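Magnetosome membrane protein MamB, putative Co/Zn/Cd cation transporter. Cation diffusion facilitator family (Desulfamplus magnetovallimortis, PDB 6QFJ) probably transports metal cations across the magnetosome membrane, the chain here being the C-terminal domain that is expected to pair subunits in this family. Local coordinates at residues A[9-12]-A[13-17]; A[46-49]-A[50-53]. All coordinates share one frame; numbering follows the deposited sequence. Where two conformers were deposited one is given.

How the contacts relate
Both contacts are local, and each lies at one end of a helix in the C-terminal domain, whose two helices lie against a three-stranded mixed sheet in a helix-strand-strand-helix-strand order, the compact metallochaperone-like fold of cation diffusion facilitators. Contact 1 is the last part of helix 2-15 and its exit; contact 2 is the entry into helix 49-66. Their centres are 20 Å apart and their nearest atoms about 10 Å, so they do not touch. They are related through helix 49-66: V13 and T17 of contact 1 touch it further along its length, while contact 2 is its first turn. Contact 1 is partly buried, contact 2 lies on the surface.

Contact 1. Residues A[9-12]-A[13-17]; sequences AIAN and VLEKT
I10 and L14 pack one turn apart on the inner face of helix 2-15, in a local contact that runs through the helix's last turns to its exit at T17. The two side chains lie side by side, pointing the same way. CG2 of I10 stands anti to the backbone N, beside the carbonyl carbon (chi1, measured to CG1, -67°), and meets CD1 of L14 at 3.8 Å; CG of L14 also rests 3.3 Å from I10 O. The backbone beneath is regular: L14 N donates to I10 O at 2.9 Å, and V13 N and E15 N donate to A9 O and A11 O. V13 O is gripped twice, by K16 N at 2.9 Å and by T17 OG1 at 2.7 Å, which come from opposite faces of its carbonyl plane, the hydroxyl well above it. On the outer face the K16 chain, bent at chi3 and chi4, folds back over N12 O, with CE 3.5 Å away. The sheet lies under the inner face: I10 reaches F37 and I39, and L14 reaches V23, I39 and L41. Shortening L14 to an alanine would take CD1 away from I10 CG2 and is likely to open a gap against I39 and L41. A11 and E15 border strand 22-31, while V13 reaches across to I62 and I66, so this end of helix 2-15 packs on both the sheet and the second helix.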
loop_
_atom_site.group_PDB
_atom_site.type_symbol
_atom_site.label_atom_id
_atom_site.label_comp_id
_atom_site.label_asym_id
_atom_site.label_seq_id
_atom_site.Cartn_x
_atom_site.Cartn_y
_atom_site.Cartn_z
ATOM N N ALA A 9 7.158 4.270 -7.609
ATOM C CA ALA A 9 6.451 5.466 -7.342
ATOM C C ALA A 9 5.492 5.244 -6.132
ATOM O O ALA A 9 5.309 6.116 -5.293
ATOM C CB ALA A 9 5.696 5.920 -8.598
ATOM N N ILE A 10 4.812 4.114 -6.119
ATOM C CA ILE A 10 3.954 3.749 -4.987
ATOM C C ILE A 10 4.736 3.779 -3.657
ATOM O O ILE A 10 4.345 4.454 -2.725
ATOM C CB ILE A 10 3.247 2.389 -5.198
ATOM C CG1 ILE A 10 2.257 2.471 -6.322
ATOM C CG2 ILE A 10 2.476 1.971 -3.942
ATOM C CD1 ILE A 10 1.789 1.118 -6.818
ATOM N N ALA A 11 5.913 3.176 -3.623
ATOM C CA ALA A 11 6.752 3.191 -2.428
ATOM C C ALA A 11 7.160 4.580 -2.071
ATOM O O ALA A 11 7.136 4.911 -0.906
ATOM C CB ALA A 11 8.022 2.336 -2.612
ATOM N N ASN A 12 7.469 5.412 -3.066
ATOM C CA ASN A 12 7.870 6.782 -2.782
ATOM C C ASN A 12 6.729 7.509 -2.088
ATOM O O ASN A 12 6.935 8.203 -1.115
ATOM C CB ASN A 12 8.241 7.564 -4.049
ATOM C CG ASN A 12 9.633 7.245 -4.556
ATOM O OD1 ASN A 12 10.405 6.721 -3.807
ATOM N ND2 ASN A 12 9.946 7.492 -5.842
ATOM N N VAL A 13 5.499 7.286 -2.533
ATOM C CA VAL A 13 4.369 7.985 -1.907
ATOM C C VAL A 13 4.133 7.504 -0.517
ATOM O O VAL A 13 3.966 8.303 0.458
ATOM C CB VAL A 13 3.113 7.908 -2.750
ATOM C CG1 VAL A 13 1.951 8.608 -2.020
ATOM C CG2 VAL A 13 3.365 8.574 -4.099
ATOM N N LEU A 14 4.090 6.191 -0.368
ATOM C CA LEU A 14 3.713 5.564 0.896
ATOM C C LEU A 14 4.729 5.947 1.989
ATOM O O LEU A 14 4.330 6.234 3.113
ATOM C CB LEU A 14 3.668 4.032 0.786
ATOM C CG LEU A 14 2.555 3.483 -0.092
ATOM C CD1 LEU A 14 2.571 1.972 -0.149
ATOM C CD2 LEU A 14 1.195 3.922 0.342
ATOM N N GLU A 15 6.001 6.043 1.627
ATOM C CA GLU A 15 7.029 6.476 2.543
ATOM C C GLU A 15 6.773 7.858 3.130
ATOM O O GLU A 15 7.281 8.184 4.207
ATOM C CB GLU A 15 8.437 6.470 1.887
ATOM C CG GLU A 15 9.431 5.533 2.523
ATOM C CD GLU A 15 8.996 4.068 2.522
ATOM O OE1 GLU A 15 8.723 3.487 3.629
ATOM O OE2 GLU A 15 8.976 3.529 1.376
ATOM N N LYS A 16 6.098 8.697 2.387
ATOM C CA LYS A 16 5.870 10.056 2.786
ATOM C C LYS A 16 4.443 10.235 3.262
ATOM O O LYS A 16 4.011 11.344 3.496
ATOM C CB LYS A 16 6.116 11.001 1.607
ATOM C CG LYS A 16 7.480 10.924 0.980
ATOM C CD LYS A 16 7.654 12.048 -0.018
ATOM C CE LYS A 16 7.817 11.549 -1.436
ATOM N NZ LYS A 16 9.198 11.038 -1.702
ATOM N N THR A 17 3.695 9.147 3.432
ATOM C CA THR A 17 2.308 9.261 3.860
ATOM C C THR A 17 2.304 9.149 5.384
ATOM O O THR A 17 2.643 8.090 5.948
ATOM C CB THR A 17 1.493 8.210 3.148
ATOM O OG1 THR A 17 1.625 8.450 1.750
ATOM C CG2 THR A 17 -0.026 8.286 3.489
#

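Contact 2. Residues A[46-49]-A[50-53]; sequences DITV and TTGE
T48 and T51 meet through their hydroxyls at the start of helix 49-66, where the loop after strand 34-43 turns into the helix. Among side-chain bonds, T48 OG1 accepts from T51 N at 3.2 Å, a nearly straight bond (167°). With OG1 set between its own backbone N and carbonyl carbon (chi1 56°), the hydroxyl faces the amide of T51. T51 OG1 lies 2.9 Å from T48 OG1, the two side chains crossing at about a right angle. Water mediates the return link: one molecule accepts from T48 N at 3.1 Å and is bonded to T51 OG1 at 2.8 Å, tying the loop backbone to the helix side chain. Backbone bonds then begin the helix, with G52 N donating to T48 O at 3.0 Å and E53 N to V49 O. Apolar contact comes from I47, whose CD1 rests on the CA of G52 at 3.8 Å, while its CG2 approaches the methyl of T51 more loosely; having no side chain, G52 lets the isoleucine close directly over the backbone. The whole is a threonine N-cap: T48 satisfies a first-turn amide, while the reciprocal link from T51 to the T48 amide, direct in a capping box, passes here through water.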
loop_
_atom_site.group_PDB
_atom_site.type_symbol
_atom_site.label_atom_id
_atom_site.label_comp_id
_atom_site.label_asym_id
_atom_site.label_seq_id
_atom_site.Cartn_x
_atom_site.Cartn_y
_atom_site.Cartn_z
ATOM N N ASP A 46 -1.777 0.996 18.116
ATOM C CA ASP A 46 -3.030 1.365 18.713
ATOM C C ASP A 46 -4.079 1.874 17.696
ATOM O O ASP A 46 -5.077 2.422 18.093
ATOM C CB ASP A 46 -2.824 2.417 19.834
ATOM C CG ASP A 46 -2.164 3.707 19.357
ATOM O OD1 ASP A 46 -1.470 3.708 18.333
ATOM O OD2 ASP A 46 -2.277 4.700 20.086
ATOM N N ILE A 47 -3.894 1.710 16.397
ATOM C CA ILE A 47 -4.904 2.300 15.497
ATOM C C ILE A 47 -6.245 1.610 15.791
ATOM O O ILE A 47 -6.292 0.454 16.119
ATOM C CB ILE A 47 -4.574 2.189 14.003
ATOM C CG1 ILE A 47 -4.342 0.747 13.620
ATOM C CG2 ILE A 47 -3.359 3.044 13.695
ATOM C CD1 ILE A 47 -4.574 0.462 12.179
ATOM N N THR A 48 -7.331 2.308 15.577
ATOM C CA THR A 48 -8.671 1.676 15.693
ATOM C C THR A 48 -9.037 1.036 14.371
ATOM O O THR A 48 -8.373 1.238 13.330
ATOM C CB THR A 48 -9.732 2.749 15.954
ATOM O OG1 THR A 48 -9.671 3.725 14.899
ATOM C CG2 THR A 48 -9.504 3.424 17.319
ATOM N N VAL A 49 -10.134 0.321 14.395
ATOM C CA VAL A 49 -10.643 -0.347 13.197
ATOM C C VAL A 49 -11.048 0.653 12.107
ATOM O O VAL A 49 -10.772 0.465 10.922
ATOM C CB VAL A 49 -11.856 -1.262 13.582
ATOM C CG1 VAL A 49 -12.641 -1.691 12.358
ATOM C CG2 VAL A 49 -11.362 -2.495 14.334
ATOM N N THR A 50 -11.655 1.751 12.536
ATOM C CA THR A 50 -12.045 2.786 11.625
ATOM C C THR A 50 -10.840 3.439 10.953
ATOM O O THR A 50 -10.811 3.602 9.737
ATOM C CB THR A 50 -12.843 3.843 12.362
ATOM O OG1 THR A 50 -14.035 3.237 12.878
ATOM C CG2 THR A 50 -13.268 4.921 11.389
ATOM N N THR A 51 -9.814 3.787 11.732
ATOM C CA THR A 51 -8.627 4.386 11.140
ATOM C C THR A 51 -7.997 3.429 10.156
ATOM O O THR A 51 -7.491 3.833 9.132
ATOM C CB THR A 51 -7.624 4.707 12.267
ATOM O OG1 THR A 51 -8.258 5.601 13.169
ATOM C CG2 THR A 51 -6.315 5.290 11.761
ATOM N N GLY A 52 -7.941 2.127 10.532
ATOM C CA GLY A 52 -7.348 1.109 9.646
ATOM C C GLY A 52 -8.060 1.039 8.313
ATOM O O GLY A 52 -7.424 1.053 7.245
ATOM N N GLU A 53 -9.382 1.062 8.359
ATOM C CA GLU A 53 -10.181 1.116 7.134
ATOM C C GLU A 53 -9.949 2.411 6.316
ATOM O O GLU A 53 -9.747 2.369 5.088
ATOM C CB GLU A 53 -11.671 0.920 7.490
ATOM C CG GLU A 53 -11.974 -0.580 7.841
ATOM C CD GLU A 53 -11.485 -1.675 6.836
ATOM O OE1 GLU A 53 -10.832 -2.634 7.340
ATOM O OE2 GLU A 53 -11.715 -1.615 5.593
HETATM O O HOH W 1 -6.764 5.330 15.523
#